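Local structure of mannan endo-1,6-alpha-mannosidase (Chaetomium thermophilum, 6RY0) at residues A[39-44]-A[93-98]; A[49-54]-A[81-86]; A[88-93]-A[144-149]; A[130-135]-A[328-333]; A[139-144]-A[416-421]. The protein probably hydrolyses 1,6-alpha-mannosidic linkages in unbranched mannans, and is associated with the transfer of GPI-anchored glycoproteins into the fungal cell wall. One frame throughout, in Å; residues are numbered along the deposited sequence.

Contact 1: residues A[39-44]-A[93-98]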
# COMPACT_ATOMS: atom_id res chain seq x y z
N SER A 39 -5.10 21.20 7.58
CA SER A 39 -6.08 20.16 7.32
C SER A 39 -5.48 18.77 7.54
O SER A 39 -6.09 17.91 8.17
CB SER A 39 -6.63 20.30 5.92
OG SER A 39 -7.43 21.46 5.84
N ALA A 40 -4.27 18.55 7.02
CA ALA A 40 -3.61 17.26 7.21
C ALA A 40 -3.37 16.96 8.68
O ALA A 40 -3.54 15.82 9.11
CB ALA A 40 -2.30 17.22 6.43
N ARG A 41 -2.99 17.96 9.47
CA ARG A 41 -2.76 17.71 10.88
C ARG A 41 -4.04 17.30 11.58
O ARG A 41 -4.04 16.39 12.42
CB ARG A 41 -2.13 18.95 11.52
CG ARG A 41 -1.57 18.69 12.87
CD ARG A 41 -0.93 19.90 13.49
NE ARG A 41 -1.89 20.67 14.27
CZ ARG A 41 -2.39 20.31 15.46
NH1 ARG A 41 -2.03 19.16 16.07
NH2 ARG A 41 -3.28 21.10 16.07
N THR A 42 -5.15 17.94 11.24
CA THR A 42 -6.42 17.57 11.85
C THR A 42 -6.89 16.21 11.39
O THR A 42 -7.40 15.41 12.19
CB THR A 42 -7.47 18.67 11.55
OG1 THR A 42 -6.97 19.95 11.97
CG2 THR A 42 -8.80 18.37 12.21
N LEU A 43 -6.69 15.90 10.11
CA LEU A 43 -7.02 14.58 9.60
C LEU A 43 -6.15 13.51 10.27
O LEU A 43 -6.61 12.38 10.53
CB LEU A 43 -6.84 14.54 8.08
CG LEU A 43 -7.92 15.30 7.31
CD1 LEU A 43 -7.42 15.66 5.93
CD2 LEU A 43 -9.18 14.49 7.24
N ALA A 44 -4.89 13.83 10.55
CA ALA A 44 -4.00 12.89 11.22
C ALA A 44 -4.51 12.62 12.64
O ALA A 44 -4.42 11.49 13.15
CB ALA A 44 -2.56 13.40 11.21
N THR A 93 4.67 16.44 5.59
CA THR A 93 4.30 17.60 6.38
C THR A 93 5.39 18.12 7.31
O THR A 93 5.34 19.26 7.71
CB THR A 93 3.06 17.31 7.25
OG1 THR A 93 3.41 16.41 8.30
CG2 THR A 93 1.86 16.87 6.45
N GLY A 94 6.35 17.28 7.66
CA GLY A 94 7.33 17.61 8.65
C GLY A 94 6.86 17.48 10.09
O GLY A 94 7.61 17.78 10.99
N ASP A 95 5.64 17.03 10.30
CA ASP A 95 5.08 16.90 11.65
C ASP A 95 5.48 15.54 12.22
O ASP A 95 4.99 14.53 11.71
CB ASP A 95 3.56 17.00 11.58
CG ASP A 95 2.89 16.80 12.90
OD1 ASP A 95 3.60 16.78 13.95
OD2 ASP A 95 1.64 16.66 12.91
N PRO A 96 6.33 15.51 13.27
CA PRO A 96 6.82 14.23 13.82
C PRO A 96 5.97 13.74 14.99
O PRO A 96 6.39 12.81 15.64
CB PRO A 96 8.22 14.60 14.29
CG PRO A 96 8.02 16.01 14.85
CD PRO A 96 7.01 16.66 13.92
N SER A 97 4.83 14.39 15.26
CA SER A 97 4.05 14.10 16.47
C SER A 97 3.77 12.63 16.72
O SER A 97 3.75 12.19 17.86
CB SER A 97 2.71 14.84 16.40
OG SER A 97 2.91 16.24 16.41
N TYR A 98 3.47 11.88 15.66
CA TYR A 98 3.09 10.48 15.79
C TYR A 98 4.24 9.50 15.55
O TYR A 98 4.02 8.30 15.61
CB TYR A 98 1.90 10.16 14.85
CG TYR A 98 0.74 11.07 15.12
CD1 TYR A 98 -0.02 10.94 16.29
CD2 TYR A 98 0.41 12.09 14.24
CE1 TYR A 98 -1.07 11.80 16.57
CE2 TYR A 98 -0.65 12.98 14.53
CZ TYR A 98 -1.37 12.82 15.70
OH TYR A 98 -2.44 13.64 16.01
O HOH W 1 -2.48 15.88 14.63
O HOH W 2 -0.00 16.85 15.03

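Contact 2: residues A[49-54]-A[81-86]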
# COMPACT_ATOMS: atom_id res chain seq x y z
N LEU A 49 -7.54 8.75 16.34
CA LEU A 49 -8.57 8.42 17.32
C LEU A 49 -9.03 6.96 17.18
O LEU A 49 -9.51 6.36 18.14
CB LEU A 49 -9.78 9.33 17.22
CG LEU A 49 -9.53 10.79 17.59
CD1 LEU A 49 -10.81 11.60 17.28
CD2 LEU A 49 -9.15 10.95 19.05
N PHE A 50 -8.95 6.38 15.97
CA PHE A 50 -9.35 4.99 15.80
C PHE A 50 -8.38 4.01 16.44
O PHE A 50 -8.74 2.86 16.70
CB PHE A 50 -9.46 4.66 14.30
CG PHE A 50 -10.60 5.36 13.61
CD1 PHE A 50 -11.88 4.83 13.62
CD2 PHE A 50 -10.38 6.51 12.90
CE1 PHE A 50 -12.92 5.47 12.98
CE2 PHE A 50 -11.43 7.16 12.27
CZ PHE A 50 -12.70 6.64 12.31
N TYR A 51 -7.14 4.43 16.58
CA TYR A 51 -6.03 3.57 16.96
C TYR A 51 -5.84 3.59 18.48
O TYR A 51 -5.70 4.65 19.06
CB TYR A 51 -4.77 4.06 16.28
CG TYR A 51 -3.54 3.29 16.65
CD1 TYR A 51 -3.32 2.01 16.18
CD2 TYR A 51 -2.55 3.86 17.46
CE1 TYR A 51 -2.17 1.30 16.52
CE2 TYR A 51 -1.41 3.16 17.80
CZ TYR A 51 -1.22 1.88 17.33
OH TYR A 51 -0.10 1.16 17.62
N LYS A 52 -5.83 2.41 19.09
CA LYS A 52 -5.70 2.26 20.53
C LYS A 52 -4.39 1.57 20.91
O LYS A 52 -4.15 1.36 22.09
CB LYS A 52 -6.88 1.42 21.07
CG LYS A 52 -8.25 1.84 20.56
CD LYS A 52 -8.52 3.26 20.88
CE LYS A 52 -9.95 3.65 20.53
NZ LYS A 52 -10.15 5.10 20.74
N GLY A 53 -3.55 1.22 19.94
CA GLY A 53 -2.45 0.32 20.22
C GLY A 53 -1.36 0.82 21.09
O GLY A 53 -0.54 0.04 21.58
N ASN A 54 -1.29 2.13 21.26
CA ASN A 54 -0.30 2.74 22.14
C ASN A 54 -0.79 2.85 23.57
O ASN A 54 -0.04 3.32 24.41
CB ASN A 54 0.07 4.13 21.62
CG ASN A 54 -1.11 5.04 21.53
OD1 ASN A 54 -2.20 4.63 21.08
ND2 ASN A 54 -0.93 6.29 21.95
N ALA A 81 -0.87 -0.79 6.78
CA ALA A 81 -1.21 0.31 5.90
C ALA A 81 -1.27 1.62 6.66
O ALA A 81 -0.79 2.66 6.15
CB ALA A 81 -2.56 0.02 5.21
N MET A 82 -1.86 1.62 7.83
CA MET A 82 -1.89 2.83 8.66
C MET A 82 -0.48 3.29 8.99
O MET A 82 -0.17 4.49 8.90
CB MET A 82 -2.68 2.57 9.94
CG MET A 82 -2.73 3.80 10.83
SD MET A 82 -3.39 3.41 12.46
CE MET A 82 -2.83 4.91 13.33
N MET A 83 0.40 2.37 9.40
CA MET A 83 1.75 2.78 9.74
C MET A 83 2.39 3.50 8.57
O MET A 83 2.99 4.56 8.72
CB MET A 83 2.60 1.57 10.17
CG MET A 83 2.10 0.80 11.39
SD MET A 83 1.94 1.70 12.94
CE MET A 83 0.18 2.04 12.96
N GLY A 84 2.30 2.91 7.38
CA GLY A 84 2.90 3.54 6.22
C GLY A 84 2.29 4.90 5.91
O GLY A 84 2.99 5.83 5.52
N THR A 85 0.98 5.03 6.09
CA THR A 85 0.32 6.31 5.88
C THR A 85 0.95 7.41 6.75
O THR A 85 1.14 8.54 6.30
CB THR A 85 -1.19 6.21 6.15
OG1 THR A 85 -1.76 5.21 5.29
CG2 THR A 85 -1.89 7.51 5.85
N TYR A 86 1.29 7.07 8.00
CA TYR A 86 1.89 8.01 8.90
C TYR A 86 3.38 8.26 8.65
O TYR A 86 3.86 9.36 8.91
CB TYR A 86 1.65 7.65 10.38
CG TYR A 86 0.26 8.08 10.83
CD1 TYR A 86 -0.85 7.31 10.54
CD2 TYR A 86 0.07 9.27 11.52
CE1 TYR A 86 -2.11 7.72 10.91
CE2 TYR A 86 -1.20 9.68 11.90
CZ TYR A 86 -2.28 8.91 11.58
OH TYR A 86 -3.55 9.25 11.94

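Contact 3: residues A[88-93]-A[144-149]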
# COMPACT_ATOMS: atom_id res chain seq x y z
N ASP A 88 4.49 8.38 5.62
CA ASP A 88 4.30 9.37 4.55
C ASP A 88 3.85 10.73 5.11
O ASP A 88 4.34 11.76 4.66
CB ASP A 88 3.33 8.89 3.47
CG ASP A 88 4.01 8.36 2.23
OD1 ASP A 88 5.20 8.67 1.99
OD2 ASP A 88 3.30 7.63 1.48
N TYR A 89 2.92 10.72 6.06
CA TYR A 89 2.44 11.97 6.65
C TYR A 89 3.59 12.81 7.18
O TYR A 89 3.68 14.01 6.88
CB TYR A 89 1.42 11.67 7.76
CG TYR A 89 1.06 12.89 8.58
CD1 TYR A 89 0.22 13.85 8.09
CD2 TYR A 89 1.60 13.07 9.85
CE1 TYR A 89 -0.07 15.01 8.84
CE2 TYR A 89 1.33 14.21 10.59
CZ TYR A 89 0.52 15.19 10.06
OH TYR A 89 0.24 16.35 10.72
N TRP A 90 4.48 12.20 7.96
CA TRP A 90 5.62 12.94 8.48
C TRP A 90 6.52 13.43 7.35
O TRP A 90 7.01 14.56 7.38
CB TRP A 90 6.38 12.08 9.49
CG TRP A 90 7.75 12.60 9.77
CD1 TRP A 90 8.12 13.66 10.56
CD2 TRP A 90 8.96 12.09 9.21
NE1 TRP A 90 9.48 13.81 10.53
CE2 TRP A 90 10.02 12.86 9.69
CE3 TRP A 90 9.23 11.06 8.31
CZ2 TRP A 90 11.36 12.62 9.31
CZ3 TRP A 90 10.53 10.83 7.93
CH2 TRP A 90 11.58 11.58 8.44
N HIS A 91 6.79 12.57 6.37
CA HIS A 91 7.62 12.94 5.24
C HIS A 91 7.08 14.15 4.48
O HIS A 91 7.83 14.97 3.98
CB HIS A 91 7.73 11.71 4.34
CG HIS A 91 8.38 11.90 3.02
ND1 HIS A 91 9.71 12.17 2.87
CD2 HIS A 91 7.89 11.75 1.77
CE1 HIS A 91 10.01 12.20 1.58
NE2 HIS A 91 8.91 11.95 0.88
N LEU A 92 5.75 14.20 4.32
CA LEU A 92 5.08 15.20 3.51
C LEU A 92 4.87 16.51 4.26
O LEU A 92 4.84 17.58 3.67
CB LEU A 92 3.73 14.65 3.05
CG LEU A 92 3.87 13.58 1.96
CD1 LEU A 92 2.66 12.68 1.90
CD2 LEU A 92 4.14 14.20 0.62
N THR A 93 4.67 16.44 5.59
CA THR A 93 4.30 17.60 6.38
C THR A 93 5.39 18.12 7.31
O THR A 93 5.34 19.26 7.71
CB THR A 93 3.06 17.31 7.25
OG1 THR A 93 3.41 16.41 8.30
CG2 THR A 93 1.86 16.87 6.45
N LYS A 144 13.62 8.23 5.15
CA LYS A 144 14.56 8.52 6.24
C LYS A 144 13.82 8.65 7.57
O LYS A 144 14.18 9.44 8.42
CB LYS A 144 15.44 9.74 5.91
CG LYS A 144 16.26 9.54 4.68
CD LYS A 144 17.13 10.73 4.32
CE LYS A 144 18.18 11.04 5.31
NZ LYS A 144 19.02 12.11 4.74
N PHE A 145 12.78 7.83 7.73
CA PHE A 145 12.07 7.77 9.01
C PHE A 145 13.08 7.37 10.09
O PHE A 145 13.93 6.51 9.85
CB PHE A 145 10.93 6.75 8.87
CG PHE A 145 9.92 6.75 9.97
CD1 PHE A 145 9.08 7.82 10.16
CD2 PHE A 145 9.75 5.65 10.76
CE1 PHE A 145 8.12 7.81 11.14
CE2 PHE A 145 8.80 5.62 11.74
CZ PHE A 145 7.99 6.72 11.94
N PRO A 146 13.00 7.96 11.28
CA PRO A 146 14.02 7.64 12.28
C PRO A 146 14.21 6.15 12.49
O PRO A 146 13.27 5.36 12.51
CB PRO A 146 13.50 8.33 13.54
CG PRO A 146 12.75 9.53 12.99
CD PRO A 146 12.08 9.02 11.74
N ASN A 147 15.46 5.76 12.66
CA ASN A 147 15.79 4.36 12.81
C ASN A 147 15.37 3.81 14.15
O ASN A 147 15.51 4.48 15.17
CB ASN A 147 17.30 4.16 12.68
CG ASN A 147 17.83 4.43 11.29
OD1 ASN A 147 17.13 4.26 10.28
ND2 ASN A 147 19.09 4.81 11.22
N PRO A 148 14.95 2.55 14.19
CA PRO A 148 14.77 1.84 15.46
C PRO A 148 16.06 1.76 16.23
O PRO A 148 17.14 1.95 15.65
CB PRO A 148 14.35 0.41 15.02
CG PRO A 148 13.74 0.62 13.65
CD PRO A 148 14.63 1.68 13.04
N PRO A 149 15.98 1.45 17.53
CA PRO A 149 17.20 1.26 18.33
C PRO A 149 18.14 0.24 17.70
O PRO A 149 17.75 -0.63 16.89
CB PRO A 149 16.65 0.77 19.66
CG PRO A 149 15.30 1.45 19.77
CD PRO A 149 14.77 1.31 18.36

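Contact 4: residues A[130-135]-A[328-333]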
# COMPACT_ATOMS: atom_id res chain seq x y z
N GLN A 130 1.58 -9.60 4.34
CA GLN A 130 3.00 -9.47 4.67
C GLN A 130 3.64 -8.37 3.82
O GLN A 130 4.43 -7.55 4.32
CB GLN A 130 3.70 -10.81 4.43
CG GLN A 130 5.15 -10.80 4.84
CD GLN A 130 5.98 -11.91 4.24
OE1 GLN A 130 5.61 -12.48 3.21
NE2 GLN A 130 7.12 -12.19 4.85
N GLY A 131 3.28 -8.33 2.55
CA GLY A 131 3.81 -7.35 1.64
C GLY A 131 3.52 -5.94 2.05
O GLY A 131 4.41 -5.10 1.93
N PHE A 132 2.31 -5.65 2.51
CA PHE A 132 2.00 -4.28 2.92
C PHE A 132 2.86 -3.83 4.09
O PHE A 132 3.28 -2.67 4.13
CB PHE A 132 0.52 -4.11 3.22
CG PHE A 132 -0.26 -3.67 2.04
CD1 PHE A 132 -0.42 -2.34 1.76
CD2 PHE A 132 -0.83 -4.60 1.17
CE1 PHE A 132 -1.12 -1.92 0.63
CE2 PHE A 132 -1.50 -4.17 0.04
CZ PHE A 132 -1.63 -2.82 -0.20
N TRP A 133 3.14 -4.71 5.05
CA TRP A 133 4.07 -4.37 6.13
C TRP A 133 5.46 -4.14 5.58
O TRP A 133 6.14 -3.20 5.97
CB TRP A 133 4.07 -5.45 7.20
CG TRP A 133 2.86 -5.43 8.09
CD1 TRP A 133 1.75 -6.17 8.00
CD2 TRP A 133 2.69 -4.58 9.24
NE1 TRP A 133 0.87 -5.85 9.03
CE2 TRP A 133 1.45 -4.89 9.82
CE3 TRP A 133 3.48 -3.59 9.83
CZ2 TRP A 133 0.98 -4.23 10.96
CZ3 TRP A 133 3.01 -2.95 10.96
CH2 TRP A 133 1.78 -3.27 11.52
N GLY A 134 5.93 -5.01 4.68
CA GLY A 134 7.22 -4.80 4.05
C GLY A 134 7.31 -3.49 3.31
O GLY A 134 8.35 -2.82 3.36
N MET A 135 6.23 -3.11 2.62
CA MET A 135 6.19 -1.84 1.91
C MET A 135 6.26 -0.65 2.86
O MET A 135 6.88 0.35 2.53
CB MET A 135 4.95 -1.81 1.03
CG MET A 135 5.09 -2.72 -0.18
SD MET A 135 3.51 -3.25 -0.88
CE MET A 135 2.83 -1.65 -1.26
N HIS A 328 -3.70 7.65 -4.17
CA HIS A 328 -3.17 9.00 -4.08
C HIS A 328 -1.70 9.03 -3.69
O HIS A 328 -0.89 9.70 -4.32
CB HIS A 328 -3.99 9.82 -3.05
CG HIS A 328 -5.19 10.49 -3.64
ND1 HIS A 328 -5.18 11.82 -3.95
CD2 HIS A 328 -6.44 10.05 -3.98
CE1 HIS A 328 -6.36 12.15 -4.47
NE2 HIS A 328 -7.16 11.10 -4.50
N ARG A 329 -1.34 8.33 -2.62
CA ARG A 329 0.04 8.40 -2.12
C ARG A 329 1.02 7.84 -3.14
O ARG A 329 2.11 8.40 -3.33
CB ARG A 329 0.18 7.66 -0.77
CG ARG A 329 -0.35 8.40 0.40
CD ARG A 329 -0.52 7.49 1.65
NE ARG A 329 0.67 6.79 1.91
CZ ARG A 329 0.76 5.48 2.12
NH1 ARG A 329 -0.28 4.66 2.18
NH2 ARG A 329 2.00 4.95 2.25
N TRP A 330 0.67 6.72 -3.74
CA TRP A 330 1.55 6.05 -4.69
C TRP A 330 1.67 6.86 -5.98
O TRP A 330 2.78 7.04 -6.51
CB TRP A 330 1.07 4.65 -4.98
CG TRP A 330 1.16 3.71 -3.83
CD1 TRP A 330 1.90 3.83 -2.70
CD2 TRP A 330 0.42 2.49 -3.70
NE1 TRP A 330 1.65 2.76 -1.87
CE2 TRP A 330 0.74 1.92 -2.47
CE3 TRP A 330 -0.50 1.84 -4.51
CZ2 TRP A 330 0.21 0.72 -2.04
CZ3 TRP A 330 -1.06 0.66 -4.08
CH2 TRP A 330 -0.68 0.11 -2.86
N MET A 331 0.56 7.37 -6.50
CA MET A 331 0.62 8.19 -7.71
C MET A 331 1.42 9.47 -7.49
O MET A 331 2.14 9.92 -8.37
CB MET A 331 -0.76 8.49 -8.27
CG MET A 331 -1.44 7.25 -8.86
SD MET A 331 -3.07 7.55 -9.56
CE MET A 331 -2.64 8.39 -11.07
N ALA A 332 1.32 10.05 -6.30
CA ALA A 332 2.11 11.22 -5.99
C ALA A 332 3.60 10.90 -6.08
O ALA A 332 4.39 11.65 -6.68
CB ALA A 332 1.72 11.80 -4.65
N VAL A 333 4.03 9.78 -5.51
CA VAL A 333 5.44 9.39 -5.58
C VAL A 333 5.87 9.12 -7.04
O VAL A 333 7.00 9.47 -7.42
CB VAL A 333 5.73 8.19 -4.66
CG1 VAL A 333 7.09 7.57 -4.95
CG2 VAL A 333 5.64 8.64 -3.23

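Contact 5: residues A[139-144]-A[416-421]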
# COMPACT_ATOMS: atom_id res chain seq x y z
N LEU A 139 9.16 2.10 2.80
CA LEU A 139 8.82 3.53 2.79
C LEU A 139 9.57 4.25 3.92
O LEU A 139 10.05 5.36 3.73
CB LEU A 139 7.30 3.69 2.98
CG LEU A 139 6.81 5.12 2.83
CD1 LEU A 139 7.02 5.66 1.41
CD2 LEU A 139 5.34 5.19 3.20
N ALA A 140 9.67 3.63 5.09
CA ALA A 140 10.42 4.23 6.18
C ALA A 140 11.88 4.43 5.79
O ALA A 140 12.46 5.47 6.06
CB ALA A 140 10.27 3.37 7.43
N ALA A 141 12.49 3.46 5.10
CA ALA A 141 13.87 3.63 4.62
C ALA A 141 13.94 4.76 3.58
O ALA A 141 14.82 5.63 3.63
CB ALA A 141 14.43 2.33 4.07
N GLU A 142 13.02 4.75 2.61
CA GLU A 142 13.01 5.78 1.57
C GLU A 142 12.80 7.18 2.11
O GLU A 142 13.31 8.16 1.54
CB GLU A 142 11.87 5.47 0.58
CG GLU A 142 12.12 4.25 -0.29
CD GLU A 142 10.87 3.70 -0.94
OE1 GLU A 142 9.75 4.11 -0.56
OE2 GLU A 142 11.01 2.80 -1.82
N ASN A 143 12.03 7.29 3.17
CA ASN A 143 11.66 8.59 3.72
C ASN A 143 12.61 9.03 4.85
O ASN A 143 12.41 10.06 5.45
CB ASN A 143 10.21 8.57 4.20
CG ASN A 143 9.22 8.60 3.07
OD1 ASN A 143 9.60 8.65 1.91
ND2 ASN A 143 7.92 8.55 3.40
N LYS A 144 13.62 8.23 5.15
CA LYS A 144 14.56 8.52 6.24
C LYS A 144 13.82 8.65 7.57
O LYS A 144 14.18 9.44 8.42
CB LYS A 144 15.44 9.74 5.91
CG LYS A 144 16.26 9.54 4.68
CD LYS A 144 17.13 10.73 4.32
CE LYS A 144 18.18 11.04 5.31
NZ LYS A 144 19.02 12.11 4.74
N GLY A 416 20.21 7.65 2.34
CA GLY A 416 19.39 7.04 3.36
C GLY A 416 20.20 6.77 4.62
O GLY A 416 21.43 6.74 4.62
N ILE A 417 19.48 6.53 5.71
CA ILE A 417 20.09 6.29 7.01
C ILE A 417 19.81 4.89 7.57
O ILE A 417 20.38 4.53 8.59
CB ILE A 417 19.70 7.36 8.05
CG1 ILE A 417 18.18 7.38 8.26
CG2 ILE A 417 20.21 8.72 7.62
CD1 ILE A 417 17.72 8.27 9.41
N SER A 418 19.00 4.09 6.87
CA SER A 418 18.70 2.75 7.37
C SER A 418 19.87 1.81 7.08
O SER A 418 20.89 2.22 6.50
CB SER A 418 17.36 2.29 6.79
OG SER A 418 16.92 1.10 7.42
N ARG A 419 19.73 0.58 7.54
CA ARG A 419 20.74 -0.46 7.39
C ARG A 419 20.03 -1.74 6.99
O ARG A 419 18.90 -2.02 7.44
CB ARG A 419 21.56 -0.67 8.67
CG ARG A 419 22.33 0.57 9.10
CD ARG A 419 23.13 0.33 10.39
NE ARG A 419 22.32 0.07 11.57
CZ ARG A 419 21.74 1.00 12.33
NH1 ARG A 419 21.82 2.29 12.02
NH2 ARG A 419 21.05 0.63 13.39
N GLY A 420 20.69 -2.52 6.13
CA GLY A 420 20.17 -3.80 5.68
C GLY A 420 20.76 -4.98 6.42
O GLY A 420 21.42 -4.83 7.44
N ASP A 421 20.50 -6.16 5.92
CA ASP A 421 20.94 -7.41 6.54
C ASP A 421 21.09 -8.39 5.39
O ASP A 421 20.09 -8.75 4.76
CB ASP A 421 19.89 -7.90 7.53
CG ASP A 421 20.19 -9.25 8.16
OD1 ASP A 421 21.17 -9.91 7.80
OD2 ASP A 421 19.37 -9.68 9.01
O HOH W 3 16.75 5.71 5.64

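Contact 1: residues A[39-44]-A[93-98]
The Tyr98 ring lies against the methyl of Ala44, with Tyr98 CE2 3.9 Å from Ala44 CB. The ring comes from the loop that follows helix 76-93, and the methyl from helix 33-48. Both helices belong to the (alpha/alpha)6 barrel typical of glycosyl hydrolase family 76. The loop is folded by two small motifs, an ST turn and an Asx turn. In the ST turn, Thr93 OG1 accepts from Asp95 N at 3.1 Å, while the same hydroxyl also bonds to Tyr89 O. Thr93 sends its other branch, CG2, to Ala40 CB one helical turn before Ala44. In the Asx turn, Asp95 OD1 takes two donors. Ser97 N comes from above the carboxylate plane at 3.0 Å. Ser97 OG meets the syn lone pair of the same oxygen at 2.6 Å. The CG of Asp95 stands anti to its backbone N (chi1 177°), which aims OD2 at helix 33-48. There OD2 lies 3.8 Å from Arg41 CG and also bonds to Tyr89 OH. With an alanine in place of Asp95, Ser97 N, Ser97 OG and Tyr89 OH would probably all lose this acceptor, and the turn would be less firmly held. Arg41 and Asp95 have opposite charges but form no direct salt bridge. A water that donates to Asp95 OD2 also meets Arg41 NH1, a link made less certain by a second Arg41 conformer. Another water donates to Arg41 O at 2.8 Å and sits in the plane of the Tyr98 ring, 2.6 Å from Tyr98 OH.

Contact 2: residues A[49-54]-A[81-86]
Tyr51 meets Met82 in a Met-aromatic contact. It joins the loop after helix 33-48 to helix 76-93 of the (alpha/alpha)6 barrel. This is the tight part. Met82 CE touches Tyr51 CB at 3.6 Å, and Met82 SD lies 4.7 Å from the ring centroid, 42° off the ring normal. The Met82 chain runs extended from a CG anti to the backbone N (chi1 180°), which carries SD and CE to the tyrosine. The two side chains cross at about a right angle. Met83 packs more loosely, with its CE 4.3 Å from Tyr51 CE1. Beyond the ring, the loop turns outward to the exposed Lys52 and Asn54. Lys52 folds back there, and its NZ donates to Leu49 O at 3.0 Å, nearly along the C=O axis. The phenol end stays inside, where Tyr51 OH is hydrogen-bonded to Gly61 N. Val101 of helix 99-108 also touches this side chain. An alanine here would remove the ring and is likely to leave Met82 SD without its aromatic partner and Gly61 N without the hydroxyl. On the side of the ring opposite the Met82 sulfur, Gly53 N sits over the ring centre, 3.4 Å above the plane.

Contact 3: residues A[88-93]-A[144-149]
Trp90 carries this contact, and its six-membered ring meets Phe145 and the residues on either side of it. From CB the side chain leaves helix 76-93 with CG anti to the backbone N (chi1 164°). This carries the indole to the C-terminal end of helix 127-142. On the five-membered ring, Trp90 CD1 packs on the loop that follows its own helix, 3.4 Å from Asp95 O. On the six-membered ring, Trp90 CE3 comes first and lies 3.7 Å from Phe145 CD1, in the plane of the phenyl ring. Next is Trp90 CZ3, which rests on the backbone, 3.6 Å from Phe145 CA. At the tip, Trp90 CH2 approaches Lys144 O at 3.4 Å. Pro146 CD lies over one face of the indole, near its rim. The two aromatic rings form an offset edge-to-face pair. The edge of Phe145 points to the face of Trp90, with the planes 71° apart and the centroids separated by 5.7 Å. Phe145 is buried and also touches Asn99 and Ile102 of helix 99-108. Lys144 has positive phi and leaves the helical path here. Phe145 N probably bonds back to Ala140 O, and Lys144 N bonds to Ala141 O. The tryptophan thus packs on a Schellman motif, the C-terminal cap of helix 127-142, within the helical barrel of family 76.

Contact 4: residues A[130-135]-A[328-333]
Met135 N donates to Gly131 O at 2.8 Å, and from this turn of helix 127-142 the Met135 side chain extends to Trp330. Across the contact itself the touching atoms are all carbon. Met135 CE lies 3.6 Å from Trp330 CZ2. The thioether chain bends at chi3 (59°), which turns the methyl to the indole, and the two side chains cross at about a right angle. Met135 also has a second conformer, so this touch is less certain. Phe132, one turn earlier, supplies the other half. Its CE1 sits at the edge of the indole, near the indole plane, 4.0 Å from Trp330 CZ2. Phe132 CZ and Trp330 CH2 are 4.1 Å apart. Met135 CE and Phe132 CE1 thus both meet Trp330 CZ2 at the rim of the six-membered ring. All three residues are buried. Helix 261-278 adds Leu266, which touches both Met135 and Trp330, and His269, whose ring meets the indole. Trp77 packs edge-to-face with Phe132. Close by, the side chain of Phe132 is about 6 Å from that of Asp129, a residue that binds calcium in a structure of this protein, though no calcium is bound there in this model. The centre of the contact lies about 3 Å from the centre of the chain, and the contact joins helices 127-142 and 323-337 in the hydrophobic interior of an (alpha/alpha)6 barrel.

Contact 5: residues A[139-144]-A[416-421]
Lys144 sets CG beside its backbone N (chi1 -60°) and bends at chi3 (65°), which lays Lys144 CE against Ile417 CG2 at 3.9 Å. The two chains cross at about a right angle. Ile417 has CG1 between its backbone N and carbonyl carbon (chi1 60°). Its far end, CD1, comes 3.9 Å from Lys144 O. Nearer the backbone, Lys144 CG lies 4.2 Å from Gly416 CA. The ammonium end of Lys144 makes a weak hydrogen bond to Thr415 O, just before the loop segment. Further back on helix 127-142, Ala141 CB touches Ser418 CB at 4.0 Å. The Ser418 hydroxyl turns to another partner, and its OG is hydrogen-bonded to Leu156 N at the start of helix 155-167. One water links the two backbones. It donates to Ala141 O at 2.8 Å and accepts from Ile417 N at 2.9 Å. The water is thus a second donor to a carbonyl already used in the helix cap. The loop carbonyl of Ile417 is taken in turn by Asn147 ND2. The late loop after helix 389-401 is thus laid along the C-terminal end of helix 127-142. No salt bridge joins the segments. The water bridge uses main-chain atoms alone, so it probably depends little on side-chain identity, while the side chains add only apolar touches between the segments.

Contact 4 is the deepest, close to the centre of the chain, and wholly apolar. Contact 2 is also buried and pairs sulfur with an aromatic ring. Contacts 1 and 3 are partly buried, and contact 5 is at the surface. Waters bridge the segments in contacts 1 and 5. Helix 76-93 serves contacts 2 and 3, and its last residue and the loop after it serve contact 1. Helix 127-142 serves contact 4 in its body and contact 5 at its end, where Lys144 is shared with contact 3. Polar links tie neighbours together: Ala44 to Tyr86 between contacts 1 and 2, and the Asp88 to Arg329 salt bridge between contacts 3 and 4.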